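Long-range contacts in Amuc_1102 (PDB 7DSZ), which has no established function but adopts an immunoglobulin-like fold related to archaeal type IV pilus proteins, and so may serve in a pilus-like surface structure: residues 15-20 with 62-67; 56-61 with 107-112; 73-78 with 95-100; 177-182 with 194-199. All coordinates share one frame; numbering follows the deposited sequence. Where two conformers were deposited one is given.

Interaction 1 (15-20 with 62-67)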
# COMPACT_ATOMS: atom_id res chain seq x y z
N PRO C 15 -13.83 -25.23 -13.89
CA PRO C 15 -12.39 -25.38 -14.16
C PRO C 15 -12.09 -25.74 -15.60
O PRO C 15 -10.93 -25.61 -16.03
CB PRO C 15 -11.96 -26.50 -13.20
CG PRO C 15 -13.20 -27.31 -13.02
CD PRO C 15 -14.33 -26.32 -13.03
N ARG C 16 -13.08 -26.19 -16.36
CA ARG C 16 -12.91 -26.43 -17.78
C ARG C 16 -13.12 -25.17 -18.62
O ARG C 16 -12.82 -25.20 -19.82
CB ARG C 16 -13.88 -27.53 -18.26
CG ARG C 16 -13.73 -28.88 -17.54
CD ARG C 16 -12.75 -29.81 -18.26
NE ARG C 16 -11.36 -29.45 -18.01
CZ ARG C 16 -10.31 -30.05 -18.59
NH1 ARG C 16 -10.50 -31.03 -19.46
NH2 ARG C 16 -9.08 -29.65 -18.31
N MET C 17 -13.60 -24.08 -18.03
CA MET C 17 -13.81 -22.86 -18.81
C MET C 17 -12.48 -22.36 -19.37
O MET C 17 -11.44 -22.39 -18.71
CB MET C 17 -14.46 -21.77 -17.94
CG MET C 17 -14.69 -20.44 -18.66
SD MET C 17 -15.38 -19.17 -17.55
CE MET C 17 -14.17 -19.25 -16.24
N GLN C 18 -12.52 -21.92 -20.63
CA GLN C 18 -11.37 -21.32 -21.27
C GLN C 18 -11.71 -19.88 -21.62
O GLN C 18 -12.87 -19.51 -21.75
CB GLN C 18 -10.95 -22.09 -22.53
CG GLN C 18 -10.73 -23.57 -22.27
CD GLN C 18 -10.26 -24.31 -23.52
OE1 GLN C 18 -9.14 -24.14 -23.98
NE2 GLN C 18 -11.14 -25.12 -24.08
N VAL C 19 -10.67 -19.08 -21.78
CA VAL C 19 -10.80 -17.64 -21.88
C VAL C 19 -9.97 -17.16 -23.07
O VAL C 19 -8.87 -17.66 -23.30
CB VAL C 19 -10.33 -16.99 -20.55
CG1 VAL C 19 -10.06 -15.53 -20.72
CG2 VAL C 19 -11.37 -17.24 -19.46
N ARG C 20 -10.51 -16.20 -23.81
CA ARG C 20 -9.80 -15.52 -24.87
C ARG C 20 -9.81 -14.02 -24.63
O ARG C 20 -10.85 -13.44 -24.28
CB ARG C 20 -10.42 -15.82 -26.24
CG ARG C 20 -10.26 -17.29 -26.62
CD ARG C 20 -8.79 -17.63 -26.85
NE ARG C 20 -8.58 -19.04 -27.16
CZ ARG C 20 -8.27 -19.98 -26.27
NH1 ARG C 20 -8.12 -19.68 -24.98
NH2 ARG C 20 -8.09 -21.23 -26.67
N ALA C 62 -15.34 -15.92 -23.30
CA ALA C 62 -15.10 -17.19 -22.65
C ALA C 62 -16.02 -18.28 -23.20
O ALA C 62 -17.11 -18.00 -23.73
CB ALA C 62 -15.29 -17.09 -21.12
N ALA C 63 -15.57 -19.51 -23.03
CA ALA C 63 -16.27 -20.72 -23.43
C ALA C 63 -16.18 -21.75 -22.30
O ALA C 63 -15.10 -22.30 -22.04
CB ALA C 63 -15.67 -21.27 -24.73
N PRO C 64 -17.27 -22.04 -21.59
CA PRO C 64 -18.57 -21.40 -21.76
C PRO C 64 -18.59 -20.06 -21.03
O PRO C 64 -17.63 -19.76 -20.31
CB PRO C 64 -19.54 -22.39 -21.11
CG PRO C 64 -18.73 -23.02 -20.04
CD PRO C 64 -17.31 -23.09 -20.56
N THR C 65 -19.64 -19.30 -21.20
CA THR C 65 -19.71 -17.99 -20.56
C THR C 65 -20.04 -18.16 -19.08
O THR C 65 -21.01 -18.86 -18.75
CB THR C 65 -20.74 -17.13 -21.27
OG1 THR C 65 -20.36 -16.99 -22.64
CG2 THR C 65 -20.81 -15.73 -20.63
N PRO C 66 -19.25 -17.58 -18.18
CA PRO C 66 -19.53 -17.76 -16.75
C PRO C 66 -20.85 -17.12 -16.37
O PRO C 66 -21.20 -16.04 -16.85
CB PRO C 66 -18.34 -17.06 -16.06
CG PRO C 66 -17.86 -16.06 -17.07
CD PRO C 66 -18.10 -16.71 -18.43
N LYS C 67 -21.60 -17.82 -15.51
CA LYS C 67 -22.93 -17.35 -15.12
C LYS C 67 -22.86 -15.97 -14.47
O LYS C 67 -23.76 -15.15 -14.67
CB LYS C 67 -23.59 -18.35 -14.17
CG LYS C 67 -23.87 -19.70 -14.81
CD LYS C 67 -24.61 -19.54 -16.12
CE LYS C 67 -24.92 -20.89 -16.75
NZ LYS C 67 -25.46 -20.74 -18.12
O HOH W 1 -14.01 -24.59 -22.86

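Interaction 2 (56-61 with 107-112)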
# COMPACT_ATOMS: atom_id res chain seq x y z
N ILE C 56 -3.33 -0.29 -22.14
CA ILE C 56 -3.70 -1.23 -23.19
C ILE C 56 -5.17 -1.60 -23.09
O ILE C 56 -5.61 -2.15 -22.07
CB ILE C 56 -2.81 -2.49 -23.21
CG1 ILE C 56 -3.18 -3.40 -24.39
CG2 ILE C 56 -2.82 -3.26 -21.88
CD1 ILE C 56 -2.04 -4.37 -24.77
N PRO C 57 -5.98 -1.30 -24.11
CA PRO C 57 -7.37 -1.75 -24.11
C PRO C 57 -7.46 -3.25 -24.32
O PRO C 57 -6.65 -3.83 -25.04
CB PRO C 57 -8.00 -1.02 -25.31
CG PRO C 57 -6.99 -0.05 -25.80
CD PRO C 57 -5.63 -0.57 -25.33
N PHE C 58 -8.47 -3.86 -23.70
CA PHE C 58 -8.70 -5.28 -23.96
C PHE C 58 -10.15 -5.64 -23.67
O PHE C 58 -10.88 -4.90 -23.01
CB PHE C 58 -7.75 -6.16 -23.15
CG PHE C 58 -8.06 -6.25 -21.67
CD1 PHE C 58 -7.55 -5.33 -20.78
CD2 PHE C 58 -8.79 -7.31 -21.18
CE1 PHE C 58 -7.78 -5.45 -19.42
CE2 PHE C 58 -9.03 -7.44 -19.82
CZ PHE C 58 -8.54 -6.50 -18.94
N LYS C 59 -10.56 -6.79 -24.21
CA LYS C 59 -11.88 -7.36 -23.98
C LYS C 59 -11.72 -8.87 -23.83
O LYS C 59 -10.87 -9.47 -24.48
CB LYS C 59 -12.86 -7.02 -25.13
CG LYS C 59 -14.24 -7.64 -24.96
CD LYS C 59 -15.12 -7.35 -26.18
CE LYS C 59 -15.89 -6.07 -26.00
NZ LYS C 59 -16.99 -5.93 -27.01
N VAL C 60 -12.52 -9.47 -22.95
CA VAL C 60 -12.46 -10.89 -22.64
C VAL C 60 -13.70 -11.59 -23.19
O VAL C 60 -14.80 -11.05 -23.10
CB VAL C 60 -12.37 -11.14 -21.12
CG1 VAL C 60 -12.16 -12.63 -20.83
CG2 VAL C 60 -11.27 -10.29 -20.51
N GLU C 61 -13.52 -12.80 -23.71
CA GLU C 61 -14.65 -13.69 -23.99
C GLU C 61 -14.32 -15.06 -23.43
O GLU C 61 -13.17 -15.35 -23.12
CB GLU C 61 -14.96 -13.76 -25.50
CG GLU C 61 -15.30 -12.42 -26.18
CD GLU C 61 -16.66 -11.85 -25.78
OE1 GLU C 61 -17.43 -12.55 -25.08
OE2 GLU C 61 -16.97 -10.70 -26.19
N GLU C 107 -16.83 -7.02 -22.18
CA GLU C 107 -16.84 -5.61 -21.84
C GLU C 107 -15.48 -4.99 -22.13
O GLU C 107 -14.45 -5.53 -21.71
CB GLU C 107 -17.21 -5.44 -20.37
CG GLU C 107 -17.40 -4.04 -19.88
CD GLU C 107 -17.95 -4.02 -18.47
OE1 GLU C 107 -18.89 -4.80 -18.19
OE2 GLU C 107 -17.43 -3.24 -17.64
N ASN C 108 -15.46 -3.88 -22.86
CA ASN C 108 -14.20 -3.20 -23.11
C ASN C 108 -13.67 -2.64 -21.81
O ASN C 108 -14.42 -2.02 -21.04
CB ASN C 108 -14.37 -2.09 -24.14
CG ASN C 108 -14.73 -2.62 -25.51
OD1 ASN C 108 -13.94 -3.33 -26.13
ND2 ASN C 108 -15.93 -2.30 -25.98
N THR C 109 -12.40 -2.88 -21.53
CA THR C 109 -11.78 -2.35 -20.33
C THR C 109 -10.31 -2.09 -20.63
O THR C 109 -9.90 -2.09 -21.80
CB THR C 109 -12.03 -3.31 -19.15
OG1 THR C 109 -11.50 -2.75 -17.94
CG2 THR C 109 -11.41 -4.68 -19.41
N TYR C 110 -9.52 -1.81 -19.60
CA TYR C 110 -8.13 -1.41 -19.79
C TYR C 110 -7.25 -2.05 -18.73
O TYR C 110 -7.67 -2.27 -17.60
CB TYR C 110 -7.94 0.11 -19.67
CG TYR C 110 -8.00 0.87 -20.96
CD1 TYR C 110 -6.85 1.11 -21.70
CD2 TYR C 110 -9.21 1.40 -21.42
CE1 TYR C 110 -6.89 1.83 -22.90
CE2 TYR C 110 -9.27 2.12 -22.62
CZ TYR C 110 -8.10 2.34 -23.33
OH TYR C 110 -8.13 3.07 -24.50
N ALA C 111 -5.99 -2.29 -19.10
CA ALA C 111 -4.92 -2.59 -18.16
C ALA C 111 -3.87 -1.48 -18.24
O ALA C 111 -3.78 -0.75 -19.24
CB ALA C 111 -4.28 -3.96 -18.46
N SER C 112 -3.07 -1.32 -17.18
CA SER C 112 -2.10 -0.23 -17.20
C SER C 112 -0.92 -0.53 -16.28
O SER C 112 -1.00 -1.37 -15.38
CB SER C 112 -2.75 1.10 -16.80
OG SER C 112 -3.24 1.06 -15.46
O HOH W 2 -17.92 -3.34 -25.02
O HOH W 3 -17.25 -3.08 -28.67
O HOH W 4 -14.24 -8.13 -21.18

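Interaction 3 (73-78 with 95-100)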
# COMPACT_ATOMS: atom_id res chain seq x y z
N ALA C 73 -9.71 -14.04 -12.42
CA ALA C 73 -8.48 -13.25 -12.51
C ALA C 73 -7.85 -13.41 -13.88
O ALA C 73 -8.11 -14.37 -14.59
CB ALA C 73 -7.46 -13.66 -11.44
N LEU C 74 -7.00 -12.44 -14.22
CA LEU C 74 -6.11 -12.48 -15.38
C LEU C 74 -4.80 -11.87 -14.93
O LEU C 74 -4.80 -10.84 -14.24
CB LEU C 74 -6.63 -11.65 -16.56
CG LEU C 74 -7.75 -12.14 -17.44
CD1 LEU C 74 -8.03 -11.07 -18.48
CD2 LEU C 74 -7.31 -13.46 -18.10
N THR C 75 -3.69 -12.46 -15.34
CA THR C 75 -2.38 -11.89 -15.03
C THR C 75 -1.82 -11.21 -16.27
O THR C 75 -1.70 -11.84 -17.33
CB THR C 75 -1.43 -12.96 -14.50
OG1 THR C 75 -1.93 -13.44 -13.24
CG2 THR C 75 -0.04 -12.39 -14.29
N PHE C 76 -1.50 -9.93 -16.15
CA PHE C 76 -0.87 -9.17 -17.22
C PHE C 76 0.60 -9.02 -16.90
O PHE C 76 0.95 -8.53 -15.83
CB PHE C 76 -1.51 -7.78 -17.36
CG PHE C 76 -2.77 -7.77 -18.16
CD1 PHE C 76 -3.90 -8.44 -17.70
CD2 PHE C 76 -2.83 -7.09 -19.36
CE1 PHE C 76 -5.08 -8.43 -18.44
CE2 PHE C 76 -4.02 -7.07 -20.11
CZ PHE C 76 -5.14 -7.76 -19.64
N LYS C 77 1.47 -9.40 -17.84
CA LYS C 77 2.90 -9.20 -17.69
C LYS C 77 3.33 -8.12 -18.67
O LYS C 77 3.10 -8.25 -19.88
CB LYS C 77 3.66 -10.51 -17.92
CG LYS C 77 3.33 -11.56 -16.89
CD LYS C 77 4.00 -12.90 -17.20
CE LYS C 77 3.87 -13.87 -16.01
NZ LYS C 77 4.49 -15.20 -16.31
N PHE C 78 3.89 -7.04 -18.15
CA PHE C 78 4.34 -5.92 -18.96
C PHE C 78 5.86 -5.95 -19.09
O PHE C 78 6.56 -6.15 -18.09
CB PHE C 78 3.94 -4.59 -18.32
CG PHE C 78 2.46 -4.36 -18.26
CD1 PHE C 78 1.72 -4.91 -17.22
CD2 PHE C 78 1.81 -3.59 -19.21
CE1 PHE C 78 0.35 -4.69 -17.13
CE2 PHE C 78 0.44 -3.36 -19.14
CZ PHE C 78 -0.29 -3.90 -18.09
N TYR C 95 10.06 -4.88 -15.97
CA TYR C 95 9.04 -5.92 -15.93
C TYR C 95 8.05 -5.66 -14.81
O TYR C 95 8.44 -5.24 -13.71
CB TYR C 95 9.69 -7.28 -15.72
CG TYR C 95 8.73 -8.43 -15.44
CD1 TYR C 95 8.06 -9.07 -16.48
CD2 TYR C 95 8.55 -8.92 -14.15
CE1 TYR C 95 7.22 -10.15 -16.25
CE2 TYR C 95 7.70 -10.00 -13.91
CZ TYR C 95 7.03 -10.59 -14.97
OH TYR C 95 6.21 -11.66 -14.74
N LYS C 96 6.78 -5.95 -15.07
CA LYS C 96 5.78 -5.86 -14.02
C LYS C 96 4.67 -6.87 -14.26
O LYS C 96 4.18 -6.99 -15.38
CB LYS C 96 5.19 -4.45 -13.95
CG LYS C 96 4.18 -4.26 -12.84
CD LYS C 96 4.86 -4.30 -11.47
CE LYS C 96 3.95 -3.68 -10.41
NZ LYS C 96 4.68 -3.55 -9.09
N GLU C 97 4.28 -7.59 -13.20
CA GLU C 97 3.09 -8.43 -13.18
C GLU C 97 1.96 -7.68 -12.48
O GLU C 97 2.15 -7.19 -11.36
CB GLU C 97 3.33 -9.74 -12.44
CG GLU C 97 3.83 -10.86 -13.28
CD GLU C 97 4.13 -12.11 -12.45
OE1 GLU C 97 5.32 -12.52 -12.39
OE2 GLU C 97 3.17 -12.65 -11.86
N VAL C 98 0.80 -7.61 -13.13
CA VAL C 98 -0.41 -7.06 -12.54
C VAL C 98 -1.48 -8.14 -12.60
O VAL C 98 -1.85 -8.57 -13.70
CB VAL C 98 -0.88 -5.78 -13.26
CG1 VAL C 98 -2.10 -5.18 -12.57
CG2 VAL C 98 0.25 -4.75 -13.34
N LYS C 99 -1.97 -8.59 -11.44
CA LYS C 99 -3.03 -9.58 -11.41
C LYS C 99 -4.35 -8.85 -11.17
O LYS C 99 -4.53 -8.22 -10.13
CB LYS C 99 -2.79 -10.63 -10.32
CG LYS C 99 -3.84 -11.75 -10.32
CD LYS C 99 -3.52 -12.81 -9.26
CE LYS C 99 -4.61 -13.87 -9.18
NZ LYS C 99 -4.14 -15.24 -9.58
N TYR C 100 -5.23 -8.90 -12.16
CA TYR C 100 -6.55 -8.29 -12.05
C TYR C 100 -7.52 -9.34 -11.55
O TYR C 100 -7.40 -10.51 -11.90
CB TYR C 100 -7.02 -7.76 -13.41
CG TYR C 100 -6.25 -6.56 -13.85
CD1 TYR C 100 -6.49 -5.32 -13.28
CD2 TYR C 100 -5.26 -6.68 -14.82
CE1 TYR C 100 -5.77 -4.20 -13.69
CE2 TYR C 100 -4.55 -5.57 -15.23
CZ TYR C 100 -4.80 -4.35 -14.66
OH TYR C 100 -4.10 -3.24 -15.06
O HOH W 5 -4.25 -15.01 -12.81
O HOH W 6 7.22 -14.37 -16.18

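Interaction 4 (177-182 with 194-199)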
# COMPACT_ATOMS: atom_id res chain seq x y z
N LEU C 177 8.46 -0.33 -12.43
CA LEU C 177 7.12 -0.24 -13.00
C LEU C 177 6.11 -0.42 -11.89
O LEU C 177 6.26 -1.31 -11.05
CB LEU C 177 6.93 -1.32 -14.05
CG LEU C 177 7.48 -1.02 -15.43
CD1 LEU C 177 7.33 -2.26 -16.30
CD2 LEU C 177 6.73 0.18 -15.99
N LEU C 178 5.08 0.42 -11.88
CA LEU C 178 4.13 0.44 -10.79
C LEU C 178 2.75 0.08 -11.31
O LEU C 178 2.40 0.42 -12.44
CB LEU C 178 4.08 1.81 -10.15
CG LEU C 178 5.45 2.28 -9.66
CD1 LEU C 178 5.40 3.77 -9.33
CD2 LEU C 178 5.81 1.50 -8.43
N ASN C 179 1.97 -0.61 -10.49
CA ASN C 179 0.56 -0.77 -10.85
C ASN C 179 -0.20 0.45 -10.35
O ASN C 179 0.32 1.30 -9.61
CB ASN C 179 0.01 -2.13 -10.34
CG ASN C 179 -0.27 -2.16 -8.81
OD1 ASN C 179 -0.74 -1.21 -8.22
ND2 ASN C 179 -0.01 -3.32 -8.20
N LYS C 180 -1.46 0.56 -10.79
CA LYS C 180 -2.23 1.78 -10.55
C LYS C 180 -2.39 2.06 -9.06
O LYS C 180 -2.38 3.22 -8.64
CB LYS C 180 -3.60 1.65 -11.25
CG LYS C 180 -4.51 2.84 -11.05
CD LYS C 180 -5.69 2.74 -12.04
CE LYS C 180 -6.68 3.89 -11.87
NZ LYS C 180 -7.52 3.70 -10.65
N ASP C 181 -2.56 1.00 -8.24
CA ASP C 181 -2.74 1.19 -6.81
C ASP C 181 -1.44 1.55 -6.11
O ASP C 181 -1.48 1.87 -4.92
CB ASP C 181 -3.35 -0.07 -6.17
CG ASP C 181 -4.83 -0.23 -6.51
OD1 ASP C 181 -5.47 0.79 -6.84
OD2 ASP C 181 -5.35 -1.36 -6.46
N GLU C 182 -0.32 1.51 -6.82
CA GLU C 182 0.96 1.99 -6.33
C GLU C 182 1.30 3.40 -6.81
O GLU C 182 2.47 3.81 -6.74
CB GLU C 182 2.06 1.01 -6.75
CG GLU C 182 1.85 -0.39 -6.17
CD GLU C 182 2.83 -1.43 -6.74
OE1 GLU C 182 3.12 -1.43 -7.96
OE2 GLU C 182 3.32 -2.26 -5.95
N PRO C 194 -10.10 -3.11 -14.29
CA PRO C 194 -10.53 -4.04 -13.24
C PRO C 194 -9.80 -3.77 -11.93
O PRO C 194 -8.79 -3.05 -11.86
CB PRO C 194 -10.17 -5.42 -13.79
CG PRO C 194 -9.76 -5.19 -15.24
CD PRO C 194 -9.27 -3.78 -15.30
N GLU C 195 -10.33 -4.38 -10.87
CA GLU C 195 -9.68 -4.38 -9.57
C GLU C 195 -8.32 -5.08 -9.64
O GLU C 195 -8.17 -6.09 -10.34
CB GLU C 195 -10.59 -5.08 -8.55
CG GLU C 195 -10.03 -5.20 -7.14
CD GLU C 195 -10.98 -5.94 -6.20
OE1 GLU C 195 -12.11 -6.28 -6.62
OE2 GLU C 195 -10.59 -6.16 -5.04
N ILE C 196 -7.35 -4.58 -8.88
CA ILE C 196 -6.02 -5.20 -8.81
C ILE C 196 -5.90 -6.02 -7.55
O ILE C 196 -6.17 -5.53 -6.45
CB ILE C 196 -4.91 -4.13 -8.84
CG1 ILE C 196 -4.99 -3.34 -10.15
CG2 ILE C 196 -3.52 -4.79 -8.60
CD1 ILE C 196 -4.09 -2.10 -10.16
N MET C 197 -5.41 -7.26 -7.68
CA MET C 197 -5.18 -8.09 -6.51
C MET C 197 -3.99 -7.54 -5.71
O MET C 197 -2.91 -7.30 -6.26
CB MET C 197 -4.91 -9.53 -6.92
CG MET C 197 -4.69 -10.43 -5.73
SD MET C 197 -6.28 -10.85 -4.99
CE MET C 197 -6.46 -12.50 -5.68
N ARG C 198 -4.22 -7.31 -4.41
CA ARG C 198 -3.20 -6.75 -3.51
C ARG C 198 -2.10 -7.77 -3.24
O ARG C 198 -2.30 -8.98 -3.43
CB ARG C 198 -3.84 -6.31 -2.19
CG ARG C 198 -4.80 -5.11 -2.27
CD ARG C 198 -4.10 -3.76 -2.11
NE ARG C 198 -4.97 -2.67 -2.55
CZ ARG C 198 -4.68 -1.37 -2.46
NH1 ARG C 198 -3.53 -0.98 -1.93
NH2 ARG C 198 -5.54 -0.46 -2.90
N PRO C 199 -0.93 -7.32 -2.78
CA PRO C 199 0.18 -8.26 -2.58
C PRO C 199 -0.14 -9.30 -1.52
O PRO C 199 -0.83 -9.02 -0.53
CB PRO C 199 1.35 -7.36 -2.15
CG PRO C 199 0.96 -5.97 -2.59
CD PRO C 199 -0.54 -5.93 -2.47
O HOH W 7 -7.80 -2.12 -7.50
O HOH W 8 -4.17 -3.57 -5.43
O HOH W 9 -3.62 2.09 -2.54

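Interaction 1 (15-20 with 62-67)
Ala62 CB lies on the Val19 face of the sheet, 4.1 Å from Met17 SD, and also touches Val19 CG2; this alanine and Val19 are a non-hydrogen-bonded antiparallel pair. At Ala63 the pairing becomes hydrogen-bonded. Ala63 N donates to Gln18 O, and Gln18 N returns a nearly straight bond to Ala63 O at 3.0 Å (175° at the hydrogen). The same Ala63 O takes a water at 2.7 Å, and that water accepts from Gln18 NE2, so one water links the glutamine amide to the strand end. These two bridges close the end of the ladder between strands 18-32 and 50-63 in the three-stranded antiparallel sheet of this immunoglobulin-like fold. Pro64, preceded by a cis peptide bond, carries the chain out of the strand; its CD meets Met17 CB, and its carbonyl oxygen lies 3.4 Å from Met17 CG. With CG anti to the backbone N (chi1 179°), the Met17 side chain runs out over this turn and then bends at chi3 (53°), which brings the sulfur to Pro66. There SD sits 3.8 Å from Pro66 CD and close to CB and CG too, the thioether crossing the pyrrolidine ring at about a right angle. Ile71 and Tyr143 also pack on Met17, while Pro66 reaches Asp86 of a second subunit.

Interaction 2 (56-61 with 107-112)
Phe58 and Thr109 form the tight part of this contact. Phe58 CG occupies the crowded position between backbone N and carbonyl carbon (chi1 74°), which lays the ring alongside Thr109. The threonine CG2 stands over one ring face, 3.7 Å from the centroid, a CH-pi contact offset toward the rim at CZ. The ring edge meets the backbone of the neighbouring strand: Phe58 CE1 is 3.6 Å from Ala111 N, and Ala111 CB completes the apolar patch with Ile56 CG2. Two reciprocal backbone pairs, Ile56 with Ala111 and Phe58 with Thr109, fix this antiparallel register; Thr109 N to Phe58 O measures 2.9 Å. Between them, on the other face of the sheet, Pro57 and Tyr110 lie side by side, with Pro57 CB over the phenol ring at 4.1 Å from its centroid and Pro57 CG 3.5 Å from Tyr110 CE1. Were Tyr110 an alanine, the Pro57 ring would probably lose its aromatic cover and Arg192 its cation-pi partner. The looser, solvent side lies near Glu107, where a water is inserted between the backbones, although Val60 pairs again with Gly106. Val60 N and Glu107 N both donate to this one water, at 2.8 and 3.0 Å. Lys59, bent at chi3, brings CE to 3.4 Å from Asn108 OD1, while its NZ makes weak bonds to two waters that also meet Asn108. Strand 50-63 is central in its sheet, flanked by 18-32 and 109-115, and the Phe58 face packs on Leu74 and Phe76 of strand 70-83.

Interaction 3 (73-78 with 95-100)
Six backbone hydrogen bonds join Ala73-Phe78 to Tyr95-Tyr100, in reciprocal pairs Leu74 with Tyr100, Phe76 with Val98 and Phe78 with Lys96; the straightest, Phe78 N to Lys96 O, is 2.8 Å at 177°. Aromatic and aliphatic contacts occupy the buried face. Tyr100 turns its edge toward the face of Phe76 in an offset edge-to-face pair (centroids 5.4 Å apart, planes at 89°), and Phe78 CE1 meets Val98 CG2 at 3.8 Å. Polar contacts mark the opposite face. A chi1 of 171° carries the Tyr95 ring across Lys77, bringing Tyr95 OH to 3.5 Å from Lys77 CE, and the hydroxyl donates a 2.7 Å bond to Glu97 OE1. Lys77 and Glu97 lie side by side through CG, but the lysine NZ forms its salt bridge with Glu142. One water joins Thr75 OG1 to Lys99 NZ, another Tyr95 OH to Lys77 NZ. A phenylalanine in place of Tyr95 would probably deprive Glu97 OE1 of its donor and the second water of its acceptor, leaving the carboxylate freer to turn. Strands 70-83 and 91-104 thus make an antiparallel beta hairpin whose Phe76 face packs against the other sheet, as in an immunoglobulin-like beta sandwich.

Interaction 4 (177-182 with 194-199)
Asp181 OD2 is held by two waters that both donate to it, at 2.8 and 2.7 Å. The first accepts from Ile196 N; the second donates its other proton to Ile196 O, so one carboxylate oxygen is tied to both backbone polar atoms of the same residue. Its companion OD1 is engaged by Ser186 OG. Arg198 approaches differently: its guanidinium is stacked on the carboxylate with the planes 13° apart. OD2 lies 3.7 Å from NH2 and well out of the guanidinium plane, so this long salt bridge acts through charge alone. A third water, at the guanidinium edge, accepts from Arg198 NH1 and donates to Asp181 O.

The loop thereby meets the short, weakly bonded strand 195-196, which lies along strand 91-104 in the larger sheet of the immunoglobulin-like fold. The loop side holds its own shape: Glu182 OE1 accepts from Asn179 N at 2.9 Å, and Asn179 OD1 makes weak bonds back to the amides of Asp181 and Glu182, across a short 3-10 turn.

Ile196 points its branched side chain into this turn. A chi1 of -61° sets CG2 anti to the backbone N and so toward Asn179, where it touches ND2 at 3.8 Å, while Ile196 CD1 ends 3.9 Å from Lys180 CB and 3.8 Å from Lys180 N. Beyond these contacts, Arg198 packs on Glu182 of a second subunit, and Lys180 NZ bonds to the carbonyls of Phe188 and Ser186.

Overall arrangement
Interactions 1 and 2 lie on the same three-stranded sheet, their centres about 17 Å apart along strand 50-63, and meet where Arg20 O probably accepts from Glu61 N at 2.8 Å. Interaction 3 belongs to the larger sheet and is nested within the chain loop closed by interaction 2; the two sheets pack where Phe58 CE1 comes 3.5 Å from Phe76 CZ. Interaction 4 extends the larger sheet: Lys99 O and Met197 N are 2.8 Å apart, and Lys96 NZ reaches Glu182 OE1 in a 2.9 Å salt bridge. Interactions 1 and 4 are farthest apart, about 25 Å between centres. Interactions 1, 3 and 4 each touch a second subunit, and interaction 4 also reaches the third.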